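Long-range contacts in vacuolar protein sorting protein 36 (Saccharomyces cerevisiae, PDB 2CAY), which acts in the ESCRT-II complex of multivesicular-body sorting, where its PH-like GLUE domain probably binds membrane lipids and contributes to linking the sorting machinery to membranes: residues Met9-Tyr14 with Leu100-Pro105; Leu40-Ser45 with Glu110-Ser115; Ile55-Gln60 with Gln126-Ala131; Glu78-Ala83 with Glu133-Glu138. All blocks are in the same frame, centred on the assembly; numbering follows the deposited sequence.

Contact 1: Met9-Tyr14 with Leu100-Pro105; sequences MEYWHY and LFFKDP
The hydroxyl OH of Tyr11, 3.8 Å from CA of Pro105, is held by two hydrogen bonds, to N of Ser106, the next residue, and to OE1 of Glu110. Behind that polar end the contact is aromatic. Tyr11 and Phe102 form an offset stack, with ring centroids 4.0 Å apart and planes only 10° from parallel. CD1 of Tyr11 sits over the centre of the Phe102 ring, while CE2 of Phe102 lies nearer the rim of the tyrosine. The slide brings CB of Tyr11 to 3.4 Å from CZ of Phe102. With CG anti to its own carbonyl carbon (chi1 -48°), the tyrosine ring is swung onto the Phe102 ring; its opposite face carries CD of Glu10, whose OE1 bonds OG of Ser106. With a serine at Tyr11, Phe102 would probably lose its stacking partner, and Glu110 and Ser106 the hydroxyl they share. The contact thus lays the N-terminal residues against the end of strand 97-102 in the PH-like fold. Between the segments themselves the link is ring packing, and the two bonds on the hydroxyl probably limit how the tyrosine can shift over Phe102.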
# COMPACT_ATOMS: atom_id res chain seq x y z
N MET A 9 -26.37 -2.88 4.90
CA MET A 9 -27.37 -2.23 5.75
C MET A 9 -27.28 -2.63 7.23
O MET A 9 -28.02 -2.08 8.06
CB MET A 9 -28.79 -2.43 5.20
CG MET A 9 -29.11 -1.61 3.94
SD MET A 9 -28.83 0.19 4.06
CE MET A 9 -29.99 0.68 5.35
N GLU A 10 -26.39 -3.55 7.56
CA GLU A 10 -26.14 -3.88 8.97
C GLU A 10 -25.45 -2.69 9.63
O GLU A 10 -25.68 -2.39 10.81
CB GLU A 10 -25.27 -5.13 9.09
CG GLU A 10 -24.92 -5.51 10.54
CD GLU A 10 -23.82 -6.57 10.64
OE1 GLU A 10 -23.73 -7.46 9.74
OE2 GLU A 10 -23.05 -6.52 11.62
N TYR A 11 -24.62 -2.00 8.85
CA TYR A 11 -23.78 -0.93 9.35
C TYR A 11 -24.32 0.47 8.98
O TYR A 11 -24.16 1.42 9.74
CB TYR A 11 -22.36 -1.12 8.80
CG TYR A 11 -21.82 -2.54 8.95
CD1 TYR A 11 -21.22 -2.97 10.15
CD2 TYR A 11 -21.91 -3.46 7.88
CE1 TYR A 11 -20.72 -4.29 10.29
CE2 TYR A 11 -21.41 -4.79 8.02
CZ TYR A 11 -20.81 -5.20 9.22
OH TYR A 11 -20.32 -6.50 9.35
N TRP A 12 -24.95 0.59 7.82
CA TRP A 12 -25.47 1.86 7.36
C TRP A 12 -26.92 2.04 7.85
O TRP A 12 -27.65 1.06 8.03
CB TRP A 12 -25.42 1.93 5.83
CG TRP A 12 -24.03 2.13 5.15
CD1 TRP A 12 -23.26 1.15 4.55
CD2 TRP A 12 -23.31 3.37 4.94
NE1 TRP A 12 -22.12 1.70 4.01
CE2 TRP A 12 -22.12 3.06 4.23
CE3 TRP A 12 -23.56 4.70 5.29
CZ2 TRP A 12 -21.17 4.03 3.87
CZ3 TRP A 12 -22.60 5.68 4.93
CH2 TRP A 12 -21.43 5.33 4.22
N HIS A 13 -27.33 3.29 8.08
CA HIS A 13 -28.73 3.57 8.42
C HIS A 13 -29.31 4.63 7.48
O HIS A 13 -28.57 5.42 6.85
CB HIS A 13 -28.91 3.95 9.92
CG HIS A 13 -28.08 5.12 10.36
ND1 HIS A 13 -28.35 6.42 9.98
CD2 HIS A 13 -26.96 5.18 11.12
CE1 HIS A 13 -27.43 7.23 10.48
NE2 HIS A 13 -26.59 6.51 11.19
N TYR A 14 -30.63 4.66 7.36
CA TYR A 14 -31.28 5.63 6.48
C TYR A 14 -31.12 7.04 7.09
O TYR A 14 -31.15 7.20 8.32
CB TYR A 14 -32.76 5.24 6.31
CG TYR A 14 -33.60 6.25 5.58
CD1 TYR A 14 -33.54 6.38 4.20
CD2 TYR A 14 -34.44 7.11 6.30
CE1 TYR A 14 -34.33 7.34 3.54
CE2 TYR A 14 -35.20 8.06 5.66
CZ TYR A 14 -35.15 8.18 4.30
OH TYR A 14 -35.94 9.13 3.70
N LEU A 100 -12.87 2.35 5.81
CA LEU A 100 -13.41 2.37 7.19
C LEU A 100 -13.46 0.95 7.75
O LEU A 100 -14.13 0.08 7.18
CB LEU A 100 -14.83 2.97 7.19
CG LEU A 100 -14.97 4.26 6.37
CD1 LEU A 100 -16.45 4.77 6.40
CD2 LEU A 100 -14.02 5.31 6.88
N PHE A 101 -12.78 0.76 8.90
CA PHE A 101 -12.77 -0.50 9.64
C PHE A 101 -13.72 -0.45 10.83
O PHE A 101 -13.65 0.50 11.64
CB PHE A 101 -11.37 -0.77 10.16
CG PHE A 101 -10.43 -1.30 9.13
CD1 PHE A 101 -10.90 -1.78 7.91
CD2 PHE A 101 -9.08 -1.46 9.44
CE1 PHE A 101 -10.03 -2.31 6.99
CE2 PHE A 101 -8.21 -2.00 8.51
CZ PHE A 101 -8.70 -2.42 7.29
N PHE A 102 -14.62 -1.44 10.92
CA PHE A 102 -15.60 -1.53 12.02
C PHE A 102 -15.01 -2.17 13.27
O PHE A 102 -14.09 -2.97 13.18
CB PHE A 102 -16.82 -2.36 11.61
CG PHE A 102 -17.59 -1.78 10.47
CD1 PHE A 102 -18.25 -0.57 10.61
CD2 PHE A 102 -17.68 -2.47 9.27
CE1 PHE A 102 -18.97 -0.02 9.55
CE2 PHE A 102 -18.40 -1.95 8.19
CZ PHE A 102 -19.04 -0.72 8.33
N LYS A 103 -15.58 -1.84 14.42
CA LYS A 103 -15.20 -2.47 15.67
C LYS A 103 -15.63 -3.95 15.67
O LYS A 103 -14.93 -4.80 16.22
CB LYS A 103 -15.87 -1.77 16.86
CG LYS A 103 -15.31 -0.40 17.17
CD LYS A 103 -15.93 0.08 18.47
CE LYS A 103 -15.35 1.39 18.91
NZ LYS A 103 -16.19 1.89 20.02
N ASP A 104 -16.75 -4.25 15.05
CA ASP A 104 -17.40 -5.56 15.24
C ASP A 104 -17.89 -6.12 13.89
O ASP A 104 -19.11 -6.24 13.67
CB ASP A 104 -18.53 -5.38 16.28
CG ASP A 104 -19.17 -6.69 16.73
OD1 ASP A 104 -18.46 -7.71 16.84
OD2 ASP A 104 -20.40 -6.67 16.99
N PRO A 105 -16.96 -6.42 12.95
CA PRO A 105 -17.37 -6.94 11.66
C PRO A 105 -17.86 -8.40 11.78
O PRO A 105 -17.37 -9.13 12.64
CB PRO A 105 -16.08 -6.90 10.83
CG PRO A 105 -15.00 -7.04 11.81
CD PRO A 105 -15.49 -6.28 13.03

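Contact 2: Leu40-Ser45 with Glu110-Ser115; sequences LYHGKS and EFVQLS. With SO4 (sulfate ion), chain C.
A single sulfate oxygen ties the two strands together: O1 accepts from OH of Tyr41 at 2.7 Å and from OG of Ser115 at 2.8 Å. The ion, probably from the crystallisation liquor, is also bonded by Ser95, Arg97 and Arg117, consistent with an anion-accepting pocket. A phenylalanine in place of Tyr41 would probably leave O1 one donor short and the anion less firmly placed. Strands 38-42 and 112-116 are antiparallel neighbours in the PH-like fold, joined at the hydrogen-bonded pair Tyr41-Gln113, each N donating to the other's O. The type II' turn His42-Ser45 leads into strand 45-46, and inside it N of Gly43 still donates to O of Phe111 at 2.7 Å. Gln113 reaches across to this turn, where NE2 donates to O of Gly43 at 2.8 Å, nearly straight (172°). A water takes a second bond from NE2, while Arg97 holds OE1. Phe111 adopts the crowded position between its backbone N and carbonyl carbon, which lays a ring face against CA of Gly43, a CH-pi contact 3.7 Å from the centroid. At the start of the turn, NE2 of His42 donates to OE2 of Glu110 at 2.8 Å, on its anti side and 29° out of the carboxylate plane; OE1 is bonded by Tyr11. On the face of His42 and Val112, the side chains of Leu40 and Leu114 lie side by side, pointing the same way.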
# COMPACT_ATOMS: atom_id res chain seq x y z
N LEU A 40 -19.66 4.82 -2.97
CA LEU A 40 -19.52 3.92 -1.82
C LEU A 40 -19.14 2.53 -2.25
O LEU A 40 -19.54 2.08 -3.34
CB LEU A 40 -20.82 3.87 -1.01
CG LEU A 40 -21.39 5.18 -0.46
CD1 LEU A 40 -22.67 4.89 0.40
CD2 LEU A 40 -20.33 5.99 0.37
N TYR A 41 -18.35 1.86 -1.40
CA TYR A 41 -18.01 0.44 -1.53
C TYR A 41 -18.40 -0.28 -0.26
O TYR A 41 -18.30 0.26 0.86
CB TYR A 41 -16.50 0.25 -1.73
CG TYR A 41 -16.05 0.53 -3.13
CD1 TYR A 41 -15.65 -0.53 -3.97
CD2 TYR A 41 -15.99 1.85 -3.62
CE1 TYR A 41 -15.23 -0.29 -5.28
CE2 TYR A 41 -15.56 2.10 -4.94
CZ TYR A 41 -15.19 1.02 -5.75
OH TYR A 41 -14.76 1.26 -7.03
N HIS A 42 -18.86 -1.51 -0.43
CA HIS A 42 -19.02 -2.38 0.71
C HIS A 42 -18.05 -3.53 0.47
O HIS A 42 -18.23 -4.30 -0.48
CB HIS A 42 -20.45 -2.90 0.87
CG HIS A 42 -20.64 -3.62 2.17
ND1 HIS A 42 -20.49 -3.00 3.40
CD2 HIS A 42 -20.89 -4.93 2.44
CE1 HIS A 42 -20.66 -3.89 4.36
NE2 HIS A 42 -20.90 -5.06 3.81
N GLY A 43 -17.05 -3.64 1.34
CA GLY A 43 -15.87 -4.46 1.06
C GLY A 43 -15.23 -4.01 -0.24
O GLY A 43 -15.10 -2.80 -0.49
N LYS A 44 -14.86 -4.98 -1.09
CA LYS A 44 -14.25 -4.66 -2.38
C LYS A 44 -15.25 -4.25 -3.48
O LYS A 44 -14.82 -3.83 -4.53
CB LYS A 44 -13.39 -5.83 -2.89
CG LYS A 44 -12.42 -6.37 -1.85
CD LYS A 44 -11.65 -7.54 -2.40
CE LYS A 44 -10.64 -8.02 -1.39
NZ LYS A 44 -9.87 -9.15 -1.95
N SER A 45 -16.55 -4.37 -3.24
CA SER A 45 -17.57 -4.17 -4.30
C SER A 45 -18.26 -2.80 -4.27
O SER A 45 -18.62 -2.34 -3.22
CB SER A 45 -18.67 -5.20 -4.14
OG SER A 45 -18.13 -6.50 -4.23
N GLU A 110 -16.09 -7.47 5.58
CA GLU A 110 -17.03 -6.39 5.83
C GLU A 110 -16.28 -5.15 6.32
O GLU A 110 -15.88 -5.07 7.49
CB GLU A 110 -18.00 -6.81 6.91
CG GLU A 110 -18.73 -8.11 6.62
CD GLU A 110 -20.19 -7.91 6.43
OE1 GLU A 110 -20.94 -8.28 7.36
OE2 GLU A 110 -20.60 -7.36 5.37
N PHE A 111 -16.12 -4.20 5.41
CA PHE A 111 -15.60 -2.88 5.72
C PHE A 111 -16.20 -1.94 4.67
O PHE A 111 -16.87 -2.39 3.73
CB PHE A 111 -14.04 -2.84 5.68
CG PHE A 111 -13.45 -3.33 4.37
CD1 PHE A 111 -13.15 -2.43 3.33
CD2 PHE A 111 -13.14 -4.67 4.20
CE1 PHE A 111 -12.60 -2.89 2.13
CE2 PHE A 111 -12.60 -5.12 3.00
CZ PHE A 111 -12.31 -4.23 1.97
N VAL A 112 -15.98 -0.65 4.82
CA VAL A 112 -16.52 0.31 3.86
C VAL A 112 -15.41 1.08 3.18
O VAL A 112 -14.35 1.27 3.76
CB VAL A 112 -17.51 1.34 4.56
CG1 VAL A 112 -17.85 2.53 3.59
CG2 VAL A 112 -18.79 0.62 5.02
N GLN A 113 -15.65 1.52 1.96
CA GLN A 113 -14.74 2.53 1.35
C GLN A 113 -15.54 3.70 0.83
O GLN A 113 -16.64 3.54 0.29
CB GLN A 113 -13.94 1.97 0.19
CG GLN A 113 -13.46 0.51 0.34
CD GLN A 113 -12.69 0.06 -0.88
OE1 GLN A 113 -11.78 0.77 -1.33
NE2 GLN A 113 -13.06 -1.10 -1.45
N LEU A 114 -14.92 4.88 0.93
CA LEU A 114 -15.40 6.07 0.26
C LEU A 114 -14.46 6.31 -0.93
O LEU A 114 -13.22 6.33 -0.75
CB LEU A 114 -15.30 7.27 1.22
CG LEU A 114 -15.95 7.04 2.59
CD1 LEU A 114 -15.81 8.35 3.43
CD2 LEU A 114 -17.41 6.63 2.47
N SER A 115 -15.01 6.49 -2.12
CA SER A 115 -14.15 6.66 -3.28
C SER A 115 -14.29 8.07 -3.83
O SER A 115 -15.41 8.52 -4.16
CB SER A 115 -14.44 5.57 -4.33
OG SER A 115 -13.55 5.70 -5.43
S SO4 C . -12.94 4.04 -8.41
O1 SO4 C . -13.98 3.80 -7.43
O2 SO4 C . -13.12 5.34 -9.05
O3 SO4 C . -13.06 2.99 -9.43
O4 SO4 C . -11.62 4.07 -7.82
O HOH W 1 -12.11 -2.06 -4.10

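Contact 3: Ile55-Gln60 with Gln126-Ala131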
# COMPACT_ATOMS: atom_id res chain seq x y z
N ILE A 55 -20.44 13.72 0.48
CA ILE A 55 -20.12 13.05 1.72
C ILE A 55 -19.96 14.12 2.80
O ILE A 55 -19.31 15.14 2.56
CB ILE A 55 -18.87 12.07 1.56
CG1 ILE A 55 -18.83 11.02 2.66
CG2 ILE A 55 -17.56 12.84 1.48
CD1 ILE A 55 -19.85 9.87 2.46
N PHE A 56 -20.62 13.91 3.94
CA PHE A 56 -20.57 14.86 5.07
C PHE A 56 -19.94 14.15 6.26
O PHE A 56 -20.34 13.02 6.60
CB PHE A 56 -21.98 15.27 5.55
CG PHE A 56 -22.72 16.18 4.62
CD1 PHE A 56 -23.13 15.74 3.36
CD2 PHE A 56 -23.07 17.46 5.02
CE1 PHE A 56 -23.86 16.59 2.49
CE2 PHE A 56 -23.80 18.31 4.17
CZ PHE A 56 -24.19 17.87 2.91
N LEU A 57 -19.00 14.82 6.91
CA LEU A 57 -18.51 14.38 8.19
C LEU A 57 -19.15 15.26 9.25
O LEU A 57 -19.08 16.52 9.16
CB LEU A 57 -16.98 14.49 8.27
CG LEU A 57 -16.38 14.19 9.67
CD1 LEU A 57 -16.39 12.66 9.89
CD2 LEU A 57 -14.93 14.70 9.67
N THR A 58 -19.74 14.63 10.26
CA THR A 58 -20.22 15.36 11.42
C THR A 58 -19.46 14.88 12.63
O THR A 58 -18.67 13.91 12.57
CB THR A 58 -21.77 15.19 11.68
OG1 THR A 58 -22.01 13.91 12.27
CG2 THR A 58 -22.62 15.35 10.41
N SER A 59 -19.69 15.57 13.74
CA SER A 59 -19.22 15.17 15.04
C SER A 59 -19.60 13.71 15.44
O SER A 59 -18.95 13.14 16.28
CB SER A 59 -19.75 16.16 16.12
OG SER A 59 -21.14 16.47 15.95
N GLN A 60 -20.63 13.14 14.83
CA GLN A 60 -21.13 11.82 15.22
C GLN A 60 -21.10 10.80 14.10
O GLN A 60 -21.12 9.61 14.39
CB GLN A 60 -22.59 11.93 15.67
CG GLN A 60 -22.80 12.85 16.88
CD GLN A 60 -24.25 12.90 17.30
OE1 GLN A 60 -25.03 12.01 16.98
NE2 GLN A 60 -24.62 13.95 18.03
N GLN A 126 -8.37 13.44 6.52
CA GLN A 126 -7.71 14.01 7.71
C GLN A 126 -8.72 14.44 8.79
O GLN A 126 -8.53 14.15 9.99
CB GLN A 126 -6.83 15.21 7.29
CG GLN A 126 -5.52 14.71 6.60
CD GLN A 126 -4.68 15.83 5.99
OE1 GLN A 126 -5.18 16.91 5.67
NE2 GLN A 126 -3.38 15.57 5.81
N ALA A 127 -9.80 15.09 8.37
CA ALA A 127 -10.84 15.52 9.30
C ALA A 127 -11.51 14.27 9.95
O ALA A 127 -11.80 14.25 11.14
CB ALA A 127 -11.87 16.35 8.55
N THR A 128 -11.74 13.23 9.16
CA THR A 128 -12.37 11.99 9.66
C THR A 128 -11.47 11.29 10.69
O THR A 128 -11.95 10.84 11.73
CB THR A 128 -12.72 11.02 8.49
OG1 THR A 128 -13.63 11.66 7.59
CG2 THR A 128 -13.39 9.73 9.06
N GLU A 129 -10.17 11.20 10.39
CA GLU A 129 -9.19 10.66 11.35
C GLU A 129 -9.28 11.37 12.72
O GLU A 129 -9.26 10.72 13.78
CB GLU A 129 -7.77 10.78 10.81
CG GLU A 129 -7.40 9.78 9.70
CD GLU A 129 -5.98 10.00 9.09
OE1 GLU A 129 -5.41 11.13 9.18
OE2 GLU A 129 -5.46 9.04 8.44
N ARG A 130 -9.41 12.70 12.68
CA ARG A 130 -9.46 13.52 13.89
C ARG A 130 -10.77 13.30 14.65
O ARG A 130 -10.73 13.16 15.86
CB ARG A 130 -9.27 15.00 13.57
CG ARG A 130 -9.20 15.92 14.81
CD ARG A 130 -8.73 17.34 14.46
NE ARG A 130 -7.30 17.32 14.15
CZ ARG A 130 -6.35 17.90 14.88
NH1 ARG A 130 -6.64 18.62 15.96
NH2 ARG A 130 -5.09 17.76 14.50
N ALA A 131 -11.89 13.25 13.92
CA ALA A 131 -13.23 13.09 14.49
C ALA A 131 -13.35 11.70 15.14
O ALA A 131 -13.82 11.57 16.29
CB ALA A 131 -14.31 13.31 13.43
O HOH W 2 -15.94 13.40 16.78
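The C-terminal helix of the PH-like fold packs here on strand 53-58 of the first sheet, with Leu57 as the side chain that enters the helix surface between Ala127, Thr128 and Ala131. The short segments run at 31° to each other, their axes 9.2 Å apart at closest approach. A chi1 of 173° turns CG of Leu57 away from the backbone N and points both methyls at the helix, whose surface the branches share, CD2 nearer Ala127 and CD1 nearer Thr128. CD2 lies against the peptide between Ala127 and Thr128, 3.5 Å from C of Ala127, and also touches the methyl CB of Ala127 at 3.7 Å. One turn further on, CB of Ala131 stands 4.1 Å from CD2 of Leu57. CD1 of Leu57 lies 3.7 Å from OG1 of Thr128, a van der Waals contact only; the hydroxyl's polar need is met by the carbonyl of Phe124, a turn earlier in the same helix. Phe124 and Ile32 also touch Leu57, extending the apolar surroundings across the helix and to the neighbouring strand 31-35. Where the strand ends, Thr58 makes an ST turn, its OG1 accepting from N of Gln60 at 3.0 Å; Glu29 also bonds this hydroxyl. The following loop comes close enough to the helix for a water to bridge it, donating to O of Ser59 at 3.1 Å and to O of Ala131 at 2.8 Å. Between these segments the direct contact is van der Waals packing, carried mainly by Leu57 on Ala127, Thr128 and Ala131, and the polar link is the bridging water.

Contact 4: Glu78-Ala83 with Glu133-Glu138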
# COMPACT_ATOMS: atom_id res chain seq x y z
N GLU A 78 -22.40 5.43 11.93
CA GLU A 78 -21.96 6.02 13.20
C GLU A 78 -20.45 5.95 13.37
O GLU A 78 -19.88 4.87 13.27
CB GLU A 78 -22.59 5.34 14.43
CG GLU A 78 -24.11 5.17 14.41
CD GLU A 78 -24.88 6.45 14.66
OE1 GLU A 78 -24.33 7.44 15.19
OE2 GLU A 78 -26.07 6.46 14.30
N LEU A 79 -19.80 7.08 13.65
CA LEU A 79 -18.37 7.06 14.01
C LEU A 79 -18.08 6.13 15.20
O LEU A 79 -17.02 5.52 15.28
CB LEU A 79 -17.85 8.47 14.30
CG LEU A 79 -17.82 9.46 13.14
CD1 LEU A 79 -17.45 10.88 13.69
CD2 LEU A 79 -16.86 9.00 12.01
N ASP A 80 -19.02 6.05 16.14
CA ASP A 80 -18.90 5.14 17.28
C ASP A 80 -18.81 3.64 16.90
O ASP A 80 -18.43 2.84 17.71
CB ASP A 80 -20.06 5.34 18.25
CG ASP A 80 -19.81 4.65 19.60
OD1 ASP A 80 -18.88 5.08 20.35
OD2 ASP A 80 -20.52 3.65 19.89
N ASP A 81 -19.16 3.28 15.67
CA ASP A 81 -19.05 1.88 15.21
C ASP A 81 -17.69 1.55 14.52
O ASP A 81 -17.43 0.40 14.10
CB ASP A 81 -20.22 1.55 14.28
CG ASP A 81 -21.57 1.49 15.04
OD1 ASP A 81 -21.56 1.41 16.29
OD2 ASP A 81 -22.63 1.53 14.36
N LEU A 82 -16.82 2.56 14.44
CA LEU A 82 -15.54 2.44 13.74
C LEU A 82 -14.36 2.29 14.68
O LEU A 82 -14.33 2.86 15.77
CB LEU A 82 -15.30 3.66 12.82
CG LEU A 82 -16.30 3.98 11.71
CD1 LEU A 82 -15.74 5.14 10.84
CD2 LEU A 82 -16.65 2.76 10.82
N ALA A 83 -13.36 1.53 14.23
CA ALA A 83 -12.11 1.37 14.94
C ALA A 83 -10.93 2.08 14.27
O ALA A 83 -10.05 2.64 14.98
CB ALA A 83 -11.79 -0.14 15.19
N GLU A 133 -10.65 9.84 16.21
CA GLU A 133 -9.80 9.87 17.38
C GLU A 133 -10.46 10.55 18.62
O GLU A 133 -10.30 10.05 19.75
CB GLU A 133 -8.41 10.45 17.07
CG GLU A 133 -7.37 10.21 18.19
CD GLU A 133 -6.76 8.79 18.21
OE1 GLU A 133 -7.28 7.84 17.57
OE2 GLU A 133 -5.74 8.62 18.91
N ASN A 134 -11.24 11.63 18.41
CA ASN A 134 -11.94 12.30 19.52
C ASN A 134 -12.90 11.32 20.22
O ASN A 134 -13.06 11.36 21.44
CB ASN A 134 -12.75 13.53 19.07
CG ASN A 134 -11.87 14.71 18.62
OD1 ASN A 134 -10.68 14.76 18.92
ND2 ASN A 134 -12.45 15.63 17.87
N ILE A 135 -13.58 10.50 19.43
CA ILE A 135 -14.52 9.53 19.99
C ILE A 135 -13.77 8.41 20.70
O ILE A 135 -14.13 8.05 21.83
CB ILE A 135 -15.46 9.01 18.93
CG1 ILE A 135 -16.44 10.13 18.57
CG2 ILE A 135 -16.18 7.74 19.41
CD1 ILE A 135 -16.93 10.05 17.21
N LEU A 136 -12.72 7.87 20.07
CA LEU A 136 -11.97 6.75 20.64
C LEU A 136 -11.33 7.06 21.97
O LEU A 136 -11.38 6.23 22.89
CB LEU A 136 -10.91 6.19 19.66
CG LEU A 136 -11.48 5.41 18.47
CD1 LEU A 136 -10.36 4.98 17.49
CD2 LEU A 136 -12.29 4.19 18.93
N THR A 137 -10.73 8.25 22.08
CA THR A 137 -9.97 8.63 23.28
C THR A 137 -10.91 9.17 24.36
O THR A 137 -10.53 9.27 25.53
CB THR A 137 -8.87 9.64 22.96
OG1 THR A 137 -9.47 10.78 22.34
CG2 THR A 137 -7.81 9.02 22.02
N GLU A 138 -12.09 9.60 23.90
CA GLU A 138 -13.41 9.55 24.58
C GLU A 138 -14.12 10.86 24.85
O GLU A 138 -15.33 10.94 24.60
CB GLU A 138 -13.58 8.51 25.73
CG GLU A 138 -12.70 8.60 26.96
CD GLU A 138 -13.12 9.69 27.93
OE1 GLU A 138 -12.76 9.58 29.14
OE2 GLU A 138 -13.78 10.66 27.51
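The flat groups of this contact are a carboxylate and peptide carbonyls: Asp80 brings OD1 to 3.9 Å from CG2 of Ile135, and the carbonyl O of Glu133, one turn back from Thr137, is reached on opposite faces of its plane by N of Thr137 and by OG1 of Thr137, the latter at 2.8 Å. The setting is the last turn of the C-terminal helix of the PH-like fold, packed on the short 3-10 turn 79-81 that leads from strand 75-78 into strand 82-88. Ile135 fills the approach with both branches. Its CG1 arm, anti to the carbonyl carbon (chi1 -72°), carries CD1 against Leu79, at 3.4 Å from CB, tighter than ordinary van der Waals contact, and at 3.7 Å from the CD1 methyl of Leu79. The CG2 methyl turns instead to the carboxylate of Asp80. The isoleucine and Leu79 side chains meet at about a right angle, so they touch at a small patch. Two residues before Ile135, Glu133 bonds Ser107 and Ser108 of a second subunit, another copy of the protein. The end of the Leu136 side chain reaches the start of strand 82-88, its CD2 methyl 4.0 Å from O of Leu82. Its other methyl, CD1, stands 3.4 Å from O of Ala83, a buried carbonyl oxygen for which the model offers no hydrogen-bond partner.

The four first segments and the four second segments follow in the same order along the chain, so every pair of contacts crosses. Contacts 1 and 2 lie about 10 Å apart, centre to centre, and share neighbouring strands 97-102 and 112-116 of the second sheet. Contact 4 joins that sheet through strand 82-88, which neighbours 97-102. Contacts 3 and 4, also about 10 Å apart, both use helix 122-137, and O of Gln60 is hydrogen-bonded to N of Leu79. Contacts 2 and 4 stand farthest apart, about 19 Å between centres. Together the four contacts tie both sheets, the N-terminal residues and the closing helix into one unit, and contacts 1, 2 and 4 reach the second subunit.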